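Local coordinates for organic hydroperoxide resistance protein (Elizabethkingia anophelis NUHP1, PDB 6D9N), which probably reduces organic hydroperoxides with a pair of cysteine thiols, as other Ohr proteins of the OsmC/Ohr family do, at residues A125-V128 against S132-T135; A60-C65 against V104-N109; A64-A69 against D120-A125. One frame throughout, in Å; residues are numbered along the deposited sequence.

Interaction 1: A125-V128 against S132-T135; sequences AHQV and SNAT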
loop_
_atom_site.group_PDB
_atom_site.type_symbol
_atom_site.label_atom_id
_atom_site.label_comp_id
_atom_site.label_asym_id
_atom_site.label_seq_id
_atom_site.Cartn_x
_atom_site.Cartn_y
_atom_site.Cartn_z
ATOM N N ALA B 125 -15.302 10.004 -1.847
ATOM C CA ALA B 125 -14.417 8.995 -1.280
ATOM C C ALA B 125 -13.026 9.064 -1.889
ATOM O O ALA B 125 -12.030 8.854 -1.194
ATOM C CB ALA B 125 -15.023 7.622 -1.500
ATOM N N HIS B 126 -12.946 9.367 -3.194
ATOM C CA HIS B 126 -11.671 9.436 -3.888
ATOM C C HIS B 126 -10.821 10.618 -3.448
ATOM O O HIS B 126 -9.600 10.588 -3.638
ATOM C CB HIS B 126 -11.957 9.409 -5.399
ATOM C CG HIS B 126 -10.808 9.072 -6.308
ATOM N ND1 HIS B 126 -9.847 8.113 -6.045
ATOM C CD2 HIS B 126 -10.584 9.509 -7.579
ATOM C CE1 HIS B 126 -9.064 8.011 -7.108
ATOM N NE2 HIS B 126 -9.481 8.848 -8.046
ATOM N N GLN B 127 -11.419 11.638 -2.821
ATOM C CA GLN B 127 -10.673 12.713 -2.213
ATOM C C GLN B 127 -10.327 12.425 -0.759
ATOM O O GLN B 127 -9.390 13.034 -0.237
ATOM C CB GLN B 127 -11.453 14.031 -2.331
ATOM C CG GLN B 127 -11.667 14.469 -3.789
ATOM C CD GLN B 127 -10.330 14.686 -4.589
ATOM O OE1 GLN B 127 -9.344 15.321 -4.101
ATOM N NE2 GLN B 127 -10.280 14.112 -5.798
ATOM N N VAL B 128 -11.055 11.531 -0.090
ATOM C CA VAL B 128 -10.810 11.238 1.321
ATOM C C VAL B 128 -9.700 10.210 1.487
ATOM O O VAL B 128 -8.823 10.380 2.335
ATOM C CB VAL B 128 -12.132 10.759 1.966
ATOM C CG1 VAL B 128 -11.902 10.176 3.367
ATOM C CG2 VAL B 128 -13.129 11.901 2.018
ATOM N N SER B 132 -5.595 7.238 -2.645
ATOM C CA SER B 132 -5.901 8.063 -3.809
ATOM C C SER B 132 -5.103 9.350 -3.799
ATOM O O SER B 132 -4.570 9.763 -4.836
ATOM C CB SER B 132 -7.395 8.384 -3.864
ATOM O OG SER B 132 -8.135 7.210 -4.099
ATOM N N ASN B 133 -5.033 10.031 -2.648
ATOM C CA ASN B 133 -4.229 11.244 -2.588
ATOM C C ASN B 133 -2.755 10.963 -2.823
ATOM O O ASN B 133 -2.071 11.785 -3.431
ATOM C CB ASN B 133 -4.466 11.938 -1.247
ATOM C CG ASN B 133 -5.874 12.497 -1.162
ATOM O OD1 ASN B 133 -6.322 13.169 -2.090
ATOM N ND2 ASN B 133 -6.578 12.231 -0.067
ATOM N N ALA B 134 -2.260 9.800 -2.392
ATOM C CA ALA B 134 -0.826 9.510 -2.531
ATOM C C ALA B 134 -0.423 9.223 -3.972
ATOM O O ALA B 134 0.758 9.367 -4.319
ATOM C CB ALA B 134 -0.473 8.302 -1.653
ATOM N N THR B 135 -1.349 8.747 -4.804
ATOM C CA THR B 135 -1.012 8.259 -6.144
ATOM C C THR B 135 -1.444 9.187 -7.269
ATOM O O THR B 135 -1.017 8.979 -8.414
ATOM C CB THR B 135 -1.611 6.860 -6.400
ATOM O OG1 THR B 135 -3.034 6.879 -6.233
ATOM C CG2 THR B 135 -0.941 5.820 -5.486
#

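Interaction 2: A60-C65 against V104-N109; sequences AGYSAC and VELHAN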
loop_
_atom_site.group_PDB
_atom_site.type_symbol
_atom_site.label_atom_id
_atom_site.label_comp_id
_atom_site.label_asym_id
_atom_site.label_seq_id
_atom_site.Cartn_x
_atom_site.Cartn_y
_atom_site.Cartn_z
ATOM N N ALA B 60 -4.865 -4.963 -1.535
ATOM C CA ALA B 60 -5.602 -5.136 -0.291
ATOM C C ALA B 60 -5.751 -3.805 0.442
ATOM O O ALA B 60 -6.856 -3.432 0.892
ATOM C CB ALA B 60 -4.892 -6.171 0.571
ATOM N N GLY B 61 -4.645 -3.063 0.557
ATOM C CA GLY B 61 -4.694 -1.788 1.253
ATOM C C GLY B 61 -5.567 -0.769 0.543
ATOM O O GLY B 61 -6.293 -0.016 1.197
ATOM N N TYR B 62 -5.460 -0.686 -0.790
ATOM C CA TYR B 62 -6.231 0.322 -1.507
ATOM C C TYR B 62 -7.725 -0.002 -1.432
ATOM O O TYR B 62 -8.565 0.881 -1.190
ATOM C CB TYR B 62 -5.743 0.427 -2.950
ATOM C CG TYR B 62 -5.978 1.780 -3.615
ATOM C CD1 TYR B 62 -5.179 2.169 -4.707
ATOM C CD2 TYR B 62 -6.993 2.664 -3.204
ATOM C CE1 TYR B 62 -5.364 3.389 -5.338
ATOM C CE2 TYR B 62 -7.168 3.903 -3.829
ATOM C CZ TYR B 62 -6.372 4.235 -4.901
ATOM O OH TYR B 62 -6.543 5.431 -5.579
ATOM N N SER B 63 -8.096 -1.261 -1.665
ATOM C CA SER B 63 -9.508 -1.623 -1.565
ATOM C C SER B 63 -10.055 -1.307 -0.179
ATOM O O SER B 63 -11.145 -0.739 -0.074
ATOM C CB SER B 63 -9.736 -3.082 -1.947
ATOM O OG SER B 63 -9.148 -3.975 -1.034
ATOM N N ALA B 64 -9.291 -1.602 0.878
ATOM C CA ALA B 64 -9.744 -1.285 2.225
ATOM C C ALA B 64 -9.781 0.221 2.490
ATOM O O ALA B 64 -10.725 0.718 3.125
ATOM C CB ALA B 64 -8.834 -1.986 3.229
ATOM N N CYS B 65 -8.774 0.967 2.040
ATOM C CA CYS B 65 -8.762 2.415 2.211
ATOM C C CYS B 65 -9.974 3.032 1.535
ATOM O O CYS B 65 -10.687 3.871 2.111
ATOM C CB CYS B 65 -7.466 2.968 1.571
ATOM S SG CYS B 65 -7.296 4.784 1.747
ATOM N N VAL B 104 -3.749 0.823 -11.555
ATOM C CA VAL B 104 -4.804 0.392 -10.646
ATOM C C VAL B 104 -6.165 0.587 -11.296
ATOM O O VAL B 104 -6.432 1.634 -11.903
ATOM C CB VAL B 104 -4.799 1.201 -9.324
ATOM C CG1 VAL B 104 -5.865 0.688 -8.369
ATOM C CG2 VAL B 104 -3.423 1.134 -8.635
ATOM N N GLU B 105 -7.022 -0.409 -11.156
ATOM C CA GLU B 105 -8.445 -0.314 -11.482
ATOM C C GLU B 105 -9.210 -0.509 -10.187
ATOM O O GLU B 105 -9.046 -1.537 -9.528
ATOM C CB GLU B 105 -8.843 -1.429 -12.456
ATOM C CG GLU B 105 -10.271 -1.382 -13.022
ATOM C CD GLU B 105 -10.471 -2.439 -14.118
ATOM O OE1 GLU B 105 -11.439 -3.235 -14.048
ATOM O OE2 GLU B 105 -9.653 -2.458 -15.057
ATOM N N LEU B 106 -10.067 0.450 -9.847
ATOM C CA LEU B 106 -10.873 0.396 -8.631
ATOM C C LEU B 106 -12.334 0.369 -9.024
ATOM O O LEU B 106 -12.754 1.121 -9.916
ATOM C CB LEU B 106 -10.777 1.671 -7.819
ATOM C CG LEU B 106 -9.541 2.135 -7.107
ATOM C CD1 LEU B 106 -9.863 3.402 -6.320
ATOM C CD2 LEU B 106 -9.062 1.059 -6.163
ATOM N N HIS B 107 -13.115 -0.469 -8.369
ATOM C CA HIS B 107 -14.543 -0.488 -8.638
ATOM C C HIS B 107 -15.274 -0.576 -7.312
ATOM O O HIS B 107 -14.945 -1.406 -6.455
ATOM C CB HIS B 107 -14.919 -1.694 -9.463
ATOM C CG HIS B 107 -16.380 -1.718 -9.758
ATOM N ND1 HIS B 107 -16.948 -0.963 -10.769
ATOM C CD2 HIS B 107 -17.415 -2.314 -9.113
ATOM C CE1 HIS B 107 -18.257 -1.144 -10.772
ATOM N NE2 HIS B 107 -18.566 -1.962 -9.778
ATOM N N ALA B 108 -16.260 0.301 -7.120
ATOM C CA ALA B 108 -17.085 0.289 -5.917
ATOM C C ALA B 108 -18.499 -0.116 -6.292
ATOM O O ALA B 108 -19.015 0.310 -7.332
ATOM C CB ALA B 108 -17.137 1.666 -5.235
ATOM N N ASN B 109 -19.127 -0.886 -5.408
ATOM C CA ASN B 109 -20.548 -1.177 -5.531
ATOM C C ASN B 109 -21.283 -0.667 -4.303
ATOM O O ASN B 109 -20.897 -0.972 -3.169
ATOM C CB ASN B 109 -20.826 -2.666 -5.704
ATOM C CG ASN B 109 -22.287 -2.919 -5.991
ATOM O OD1 ASN B 109 -22.765 -2.633 -7.079
ATOM N ND2 ASN B 109 -23.016 -3.412 -5.012
#

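Interaction 3: A64-A69 against D120-A125; sequences ACFDSA and DLIEKA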
loop_
_atom_site.group_PDB
_atom_site.type_symbol
_atom_site.label_atom_id
_atom_site.label_comp_id
_atom_site.label_asym_id
_atom_site.label_seq_id
_atom_site.Cartn_x
_atom_site.Cartn_y
_atom_site.Cartn_z
ATOM N N ALA B 64 -9.291 -1.602 0.878
ATOM C CA ALA B 64 -9.744 -1.285 2.225
ATOM C C ALA B 64 -9.781 0.221 2.490
ATOM O O ALA B 64 -10.725 0.718 3.125
ATOM C CB ALA B 64 -8.834 -1.986 3.229
ATOM N N CYS B 65 -8.774 0.967 2.040
ATOM C CA CYS B 65 -8.762 2.415 2.211
ATOM C C CYS B 65 -9.974 3.032 1.535
ATOM O O CYS B 65 -10.687 3.871 2.111
ATOM C CB CYS B 65 -7.466 2.968 1.571
ATOM S SG CYS B 65 -7.296 4.784 1.747
ATOM N N PHE B 66 -10.231 2.625 0.304
ATOM C CA PHE B 66 -11.323 3.236 -0.431
ATOM C C PHE B 66 -12.668 2.866 0.190
ATOM O O PHE B 66 -13.557 3.726 0.326
ATOM C CB PHE B 66 -11.210 2.886 -1.915
ATOM C CG PHE B 66 -12.047 3.786 -2.777
ATOM C CD1 PHE B 66 -11.501 4.952 -3.309
ATOM C CD2 PHE B 66 -13.385 3.523 -3.011
ATOM C CE1 PHE B 66 -12.239 5.790 -4.096
ATOM C CE2 PHE B 66 -14.138 4.393 -3.780
ATOM C CZ PHE B 66 -13.566 5.536 -4.321
ATOM N N ASP B 67 -12.859 1.593 0.570
ATOM C CA ASP B 67 -14.113 1.213 1.209
ATOM C C ASP B 67 -14.306 1.934 2.535
ATOM O O ASP B 67 -15.430 2.375 2.843
ATOM C CB ASP B 67 -14.180 -0.300 1.433
ATOM C CG ASP B 67 -15.612 -0.742 1.718
ATOM O OD1 ASP B 67 -16.476 -0.498 0.851
ATOM O OD2 ASP B 67 -15.882 -1.273 2.819
ATOM N N SER B 68 -13.237 2.117 3.316
ATOM C CA SER B 68 -13.353 2.850 4.575
ATOM C C SER B 68 -13.750 4.305 4.328
ATOM O O SER B 68 -14.665 4.838 4.977
ATOM C CB SER B 68 -12.018 2.783 5.313
ATOM O OG SER B 68 -12.118 3.507 6.520
ATOM N N ALA B 69 -13.109 4.954 3.356
ATOM C CA ALA B 69 -13.426 6.343 3.028
ATOM C C ALA B 69 -14.852 6.455 2.516
ATOM O O ALA B 69 -15.591 7.368 2.898
ATOM C CB ALA B 69 -12.439 6.847 1.967
ATOM N N ASP B 120 -21.705 10.641 -6.815
ATOM C CA ASP B 120 -21.314 11.663 -5.842
ATOM C C ASP B 120 -20.522 11.046 -4.691
ATOM O O ASP B 120 -19.534 11.626 -4.223
ATOM C CB ASP B 120 -22.568 12.373 -5.304
ATOM C CG ASP B 120 -23.285 13.230 -6.355
ATOM O OD1 ASP B 120 -22.702 13.547 -7.419
ATOM O OD2 ASP B 120 -24.441 13.599 -6.088
ATOM N N LEU B 121 -20.956 9.888 -4.212
ATOM C CA LEU B 121 -20.293 9.250 -3.086
ATOM C C LEU B 121 -18.867 8.852 -3.441
ATOM O O LEU B 121 -17.937 9.105 -2.655
ATOM C CB LEU B 121 -21.096 8.035 -2.606
ATOM C CG LEU B 121 -22.443 8.392 -1.959
ATOM C CD1 LEU B 121 -23.279 7.100 -1.852
ATOM C CD2 LEU B 121 -22.233 9.052 -0.596
ATOM N N ILE B 122 -18.652 8.249 -4.628
ATOM C CA ILE B 122 -17.295 7.810 -4.926
ATOM C C ILE B 122 -16.393 8.983 -5.245
ATOM O O ILE B 122 -15.192 8.908 -4.997
ATOM C CB ILE B 122 -17.217 6.719 -6.028
ATOM C CG1 ILE B 122 -17.774 7.186 -7.397
ATOM C CG2 ILE B 122 -17.778 5.390 -5.521
ATOM C CD1 ILE B 122 -17.007 6.603 -8.576
ATOM N N GLU B 123 -16.925 10.057 -5.834
ATOM C CA GLU B 123 -16.122 11.252 -6.051
ATOM C C GLU B 123 -15.578 11.775 -4.719
ATOM O O GLU B 123 -14.387 12.106 -4.614
ATOM C CB GLU B 123 -16.983 12.293 -6.787
ATOM C CG GLU B 123 -16.331 13.669 -6.921
ATOM C CD GLU B 123 -17.191 14.675 -7.689
ATOM O OE1 GLU B 123 -16.609 15.463 -8.462
ATOM O OE2 GLU B 123 -18.434 14.682 -7.534
ATOM N N LYS B 124 -16.431 11.852 -3.682
ATOM C CA LYS B 124 -15.950 12.306 -2.378
ATOM C C LYS B 124 -14.978 11.299 -1.778
ATOM O O LYS B 124 -13.955 11.702 -1.212
ATOM C CB LYS B 124 -17.135 12.577 -1.425
ATOM C CG LYS B 124 -17.884 13.852 -1.765
ATOM C CD LYS B 124 -19.100 14.064 -0.891
ATOM C CE LYS B 124 -19.863 15.332 -1.310
ATOM N NZ LYS B 124 -21.261 15.426 -0.779
ATOM N N ALA B 125 -15.302 10.004 -1.847
ATOM C CA ALA B 125 -14.417 8.995 -1.280
ATOM C C ALA B 125 -13.026 9.064 -1.889
ATOM O O ALA B 125 -12.030 8.854 -1.194
ATOM C CB ALA B 125 -15.023 7.622 -1.500
#

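Interaction 1: A125-V128 against S132-T135
S132 meets H126 head on: its OG sits at the edge of the imidazole, near the ring plane, 2.7 Å from H126 ND1. The bond is short, and either atom could supply the proton. For this the serine turns OG anti to its own carbonyl carbon (chi1 -67°), while the CB of S132 packs 3.1 Å from H126 O. The hydroxyl has a second partner in Y62 OH of helix 54-77, which links the histidine to the tyrosine through one serine oxygen. S132 is buried, whereas H126 and N133 are partly exposed.

The two segments flank the bend between helix 115-128 and the short helix 130-135 in the OsmC-like fold: the first helix stops, the chain passes C129, and the second begins. That cysteine forms the disulfide with C65, so the bend carries one half of it, consistent with the redox cysteine pair of Ohr proteins.

One residue on, N133 reaches back to the end of the first helix. Its ND2 donates to Q127 O over 2.9 Å, nearly straight at the hydrogen (165°). The oxygen lies close to the amide plane of N133, but the donor stands well above the carbonyl plane of Q127. R136 holds the other end of the amide, bonding both N133 OD1 and H126 O, and F100 O of the second subunit also accepts from N133 ND2.

Interaction 2: A60-C65 against V104-N109
Y62 lays its ring against L106 and V104, and through these three side chains helix 54-77 rests on strand 100-109. This is the helix-on-sheet layer of the OsmC-like fold: the strand is the middle one of the mixed sheet 85-94, 100-109, 141-146, and the helix packs on its face. Every residue that touches is buried, and no hydrogen bond crosses between the segments.

The turn from A60 is tied by the backbone bond from A64 N to A60 O, and the next by C65 N to G61 O. Between them Y62 points at the sheet. Its CG stands anti to the backbone N (chi1 -154°), which carries the ring out over the strand. There the branched end of L106 covers one face: CD2 sits almost on the ring normal, 4.0 Å from the centroid and 11° off it, a CH-pi contact. The other methyl, L106 CD1, lies nearer the hydroxyl end of the ring, 3.7 Å from Y62 CE2. V104 comes in obliquely along the other long side of the ring. S132 of helix 130-135 takes the hydroxyl, so the ring is held at its polar end as well as by apolar packing.

One turn on from G61, the sulfur of C65 is in the disulfide with C129. V104 and L106 alternate with E105, whose side chain points to the other side of the strand, and V104 CG1 ends 4.0 Å from Y62 CD1.

Interaction 3: A64-A69 against D120-A125
F66 is the large bump of this contact, and the hollow it fills lies between I122 and A125, one turn apart on helix 115-128. A chi1 of -163° turns the phenyl ring out from helix 54-77, opposite its own amide nitrogen, and pushes its far end into the other helix. The small methyl of A125 settles over one face of the ring: CB is 4.2 Å from the centroid and 27° off the normal, a CH-pi contact displaced toward the rim, where it comes 3.8 Å from F66 CZ. Along the same end of the ring I122 offers a branch and a backbone oxygen. Its CG2 lies 4.2 Å from F66 CE2, the two side chains crossing at a slant, while I122 O approaches F66 CZ obliquely.

One turn beyond F66, A69 supplies a shallow second bump. Its CB faces A125 and touches the backbone, 3.8 Å from A125 O, with the two methyls 4.4 Å apart. Alanine thus meets alanine where the helices come closest in backbone terms, the CA atoms of A69 and A125 being 5.2 Å apart. The axes of the two short segments approach to 9.7 Å, with 120° between their N-to-C directions.

Around this apolar seam L121 packs on L70, V73 and I74 farther along helix 54-77. S132 of helix 130-135 lies against F66, while L143 of strand 141-146 touches both F66 and I122, so the interface rests on the mixed sheet.

Overall arrangement
Interactions 2 and 3 are buried and apolar, and both start from helix 54-77: Y62 sets it on strand 100-109, and F66, one turn later, sets it against helix 115-128. Interaction 1 lies at the surface and works by polar bonds, joining helix 115-128 to helix 130-135. Interactions 1 and 3 both use helix 115-128, with A125 at the junction making its contacts in interaction 3. The three form one continuous cluster: interactions 1 and 2 meet at the Y62 hydroxyl, L106 CD1 packs on F66 between 2 and 3, and V128 packs on A69 between 1 and 3. The disulfide C65-C129 ties the helix shared by interactions 2 and 3 to the bend between the segments of interaction 1.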